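Local coordinates for protein carbon monoxide dehydrogenase (Thermococcus sp. AM4, PDB 6T7J) that probably catalyses the reversible oxidation of carbon monoxide to carbon dioxide at its nickel-iron cluster C, a site that lacks nickel in this form, at residues V262-H267 and K296-V301. Sequence-based numbering, arbitrary orientation.
Sequences VNIVVH and KGVNVV
Gly297 O takes the N-H of Val262 at 3.0 Å, within the parallel pairing of two neighbouring strands in a six-stranded, Rossmann-like sheet of the Prismane/CO dehydrogenase family. The chain between 262-267 and 296-301 is mostly helical, making this a beta-alpha-beta crossover. Gly297 takes up an unusual backbone shape that a residue with a CB would find hard to adopt. Val298 follows, a branched residue suited to an extended strand; its CG1 lies 3.7 Å from Ile264 CD1, and helices 381-395 and 271-281 cover this greasy face. In Ile264, CG1 lies beside the backbone N (chi1 -57°), and the extended chain beyond it brings CD1 back from the level of its bridge partner Val300 to Val298.

At Asn299 the backbone N-H meets Val262 O and the carbonyl receives Ile264 N. Its side chain emerges on the other face, beside Asn263, and ND2 gives a nearly straight hydrogen bond of 3.2 Å to Asn263 OD1. The two amide planes stand 80° apart: the acceptor lies close to the plane of the Asn299 amide, while the donor is tilted 19° from the carbonyl plane of Asn263. Asparagine suits both places, for Asn299 ND2 also binds Val256 O, and Asn263 ND2 serves Lys258 O and Ala333 O. An alanine replacing Asn263 is likely to deprive Asn299 ND2 of one acceptor and those two carbonyls of their shared donor.

Val300 returns to the Ile264 face, its CG1 4.1 Å from Ile264 CB, with Ala281 of helix 271-281 against it. At Val301 the N-H binds Ile264 O, the carbonyl accepts Val266 N at 2.9 Å, and CG2 meets Val265 CG2 at 3.6 Å.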
ATOM      1  N   VAL A 262     -18.946  11.053  35.590  1.00 54.17           N
ATOM      2  CA  VAL A 262     -18.374  10.037  34.717  1.00 52.70           C
ATOM      3  C   VAL A 262     -17.660  10.741  33.578  1.00 55.43           C
ATOM      4  O   VAL A 262     -18.192  11.686  32.991  1.00 58.15           O
ATOM      5  CB  VAL A 262     -19.471   9.098  34.195  1.00 59.60           C
ATOM      6  CG1 VAL A 262     -18.879   8.048  33.258  1.00 56.03           C
ATOM      7  CG2 VAL A 262     -20.215   8.446  35.349  1.00 57.25           C
ATOM      8  N   ASN A 263     -16.438  10.318  33.280  1.00 52.24           N
ATOM      9  CA  ASN A 263     -15.659  10.919  32.203  1.00 50.43           C
ATOM     10  C   ASN A 263     -15.523   9.908  31.074  1.00 49.54           C
ATOM     11  O   ASN A 263     -14.976   8.818  31.277  1.00 52.17           O
ATOM     12  CB  ASN A 263     -14.282  11.366  32.694  1.00 55.09           C
ATOM     13  CG  ASN A 263     -14.348  12.597  33.579  1.00 49.82           C
ATOM     14  OD1 ASN A 263     -15.003  13.584  33.245  1.00 50.41           O
ATOM     15  ND2 ASN A 263     -13.664  12.543  34.716  1.00 53.44           N
ATOM     16  N   ILE A 264     -16.020  10.264  29.894  1.00 48.30           N
ATOM     17  CA  ILE A 264     -15.940   9.401  28.720  1.00 49.45           C
ATOM     18  C   ILE A 264     -15.159  10.137  27.644  1.00 53.44           C
ATOM     19  O   ILE A 264     -15.561  11.229  27.219  1.00 48.51           O
ATOM     20  CB  ILE A 264     -17.330   8.997  28.204  1.00 51.18           C
ATOM     21  CG1 ILE A 264     -18.130   8.303  29.305  1.00 48.02           C
ATOM     22  CG2 ILE A 264     -17.202   8.090  26.991  1.00 53.47           C
ATOM     23  CD1 ILE A 264     -19.532   7.930  28.888  1.00 46.16           C
ATOM     24  N   VAL A 265     -14.053   9.541  27.193  1.00 48.93           N
ATOM     25  CA  VAL A 265     -13.226  10.127  26.144  1.00 46.64           C
ATOM     26  C   VAL A 265     -13.586   9.473  24.819  1.00 49.04           C
ATOM     27  O   VAL A 265     -13.764   8.252  24.750  1.00 51.78           O
ATOM     28  CB  VAL A 265     -11.726   9.955  26.458  1.00 55.23           C
ATOM     29  CG1 VAL A 265     -10.871  10.562  25.351  1.00 50.38           C
ATOM     30  CG2 VAL A 265     -11.387  10.578  27.808  1.00 40.90           C
ATOM     31  N   VAL A 266     -13.722  10.284  23.770  1.00 47.90           N
ATOM     32  CA  VAL A 266     -13.891   9.790  22.405  1.00 48.81           C
ATOM     33  C   VAL A 266     -12.615  10.115  21.637  1.00 51.39           C
ATOM     34  O   VAL A 266     -12.254  11.286  21.482  1.00 49.11           O
ATOM     35  CB  VAL A 266     -15.132  10.384  21.716  1.00 45.17           C
ATOM     36  CG1 VAL A 266     -16.390   9.680  22.196  1.00 42.68           C
ATOM     37  CG2 VAL A 266     -15.238  11.883  21.955  1.00 44.58           C
ATOM     38  N   HIS A 267     -11.931   9.075  21.162  1.00 48.63           N
ATOM     39  CA  HIS A 267     -10.599   9.196  20.587  1.00 56.28           C
ATOM     40  C   HIS A 267     -10.582   8.489  19.240  1.00 52.65           C
ATOM     41  O   HIS A 267     -11.104   7.378  19.116  1.00 52.00           O
ATOM     42  CB  HIS A 267      -9.561   8.593  21.544  1.00 49.01           C
ATOM     43  CG  HIS A 267      -8.148   8.685  21.061  1.00 52.14           C
ATOM     44  ND1 HIS A 267      -7.735   9.607  20.124  1.00 53.40           N
ATOM     45  CD2 HIS A 267      -7.047   7.974  21.402  1.00 48.05           C
ATOM     46  CE1 HIS A 267      -6.442   9.456  19.902  1.00 50.86           C
ATOM     47  NE2 HIS A 267      -6.000   8.471  20.665  1.00 56.20           N
ATOM     48  N   LYS A 296     -22.508  13.032  39.495  1.00 55.93           N
ATOM     49  CA  LYS A 296     -23.365  14.163  39.166  1.00 56.25           C
ATOM     50  C   LYS A 296     -23.933  14.063  37.757  1.00 60.47           C
ATOM     51  O   LYS A 296     -24.986  14.650  37.482  1.00 61.20           O
ATOM     52  CB  LYS A 296     -22.590  15.473  39.326  1.00 59.65           C
ATOM     53  CG  LYS A 296     -22.098  15.728  40.740  1.00 60.72           C
ATOM     54  CD  LYS A 296     -21.703  17.182  40.942  1.00 59.83           C
ATOM     55  CE  LYS A 296     -21.227  17.425  42.367  1.00 68.17           C
ATOM     56  NZ  LYS A 296     -21.115  18.874  42.685  1.00 79.86           N
ATOM     57  N   GLY A 297     -23.265  13.337  36.867  1.00 61.07           N
ATOM     58  CA  GLY A 297     -23.724  13.215  35.496  1.00 55.67           C
ATOM     59  C   GLY A 297     -22.664  12.539  34.650  1.00 59.40           C
ATOM     60  O   GLY A 297     -21.803  11.824  35.168  1.00 58.05           O
ATOM     61  N   VAL A 298     -22.738  12.775  33.341  1.00 60.20           N
ATOM     62  CA  VAL A 298     -21.784  12.216  32.389  1.00 56.35           C
ATOM     63  C   VAL A 298     -21.190  13.350  31.569  1.00 56.61           C
ATOM     64  O   VAL A 298     -21.923  14.129  30.949  1.00 56.75           O
ATOM     65  CB  VAL A 298     -22.431  11.167  31.464  1.00 60.29           C
ATOM     66  CG1 VAL A 298     -21.403  10.637  30.474  1.00 58.62           C
ATOM     67  CG2 VAL A 298     -23.008  10.032  32.278  1.00 56.71           C
ATOM     68  N   ASN A 299     -19.863  13.432  31.564  1.00 49.36           N
ATOM     69  CA  ASN A 299     -19.100  14.424  30.823  1.00 56.74           C
ATOM     70  C   ASN A 299     -18.313  13.695  29.739  1.00 58.80           C
ATOM     71  O   ASN A 299     -17.463  12.848  30.043  1.00 59.07           O
ATOM     72  CB  ASN A 299     -18.175  15.191  31.771  1.00 55.21           C
ATOM     73  CG  ASN A 299     -17.190  16.088  31.045  1.00 56.52           C
ATOM     74  OD1 ASN A 299     -17.568  16.875  30.177  1.00 57.39           O
ATOM     75  ND2 ASN A 299     -15.918  15.984  31.413  1.00 51.68           N
ATOM     76  N   VAL A 300     -18.617  14.001  28.482  1.00 49.46           N
ATOM     77  CA  VAL A 300     -17.919  13.416  27.346  1.00 55.52           C
ATOM     78  C   VAL A 300     -16.955  14.446  26.784  1.00 55.26           C
ATOM     79  O   VAL A 300     -17.352  15.570  26.450  1.00 50.85           O
ATOM     80  CB  VAL A 300     -18.900  12.938  26.265  1.00 55.23           C
ATOM     81  CG1 VAL A 300     -18.233  11.895  25.375  1.00 51.91           C
ATOM     82  CG2 VAL A 300     -20.131  12.381  26.914  1.00 66.26           C
ATOM     83  N   VAL A 301     -15.690  14.059  26.684  1.00 55.17           N
ATOM     84  CA  VAL A 301     -14.641  14.897  26.130  1.00 52.25           C
ATOM     85  C   VAL A 301     -14.063  14.185  24.915  1.00 50.61           C
ATOM     86  O   VAL A 301     -14.197  12.969  24.755  1.00 50.05           O
ATOM     87  CB  VAL A 301     -13.547  15.201  27.171  1.00 50.01           C
ATOM     88  CG1 VAL A 301     -14.174  15.789  28.424  1.00 49.26           C
ATOM     89  CG2 VAL A 301     -12.780  13.934  27.509  1.00 45.50           C
TER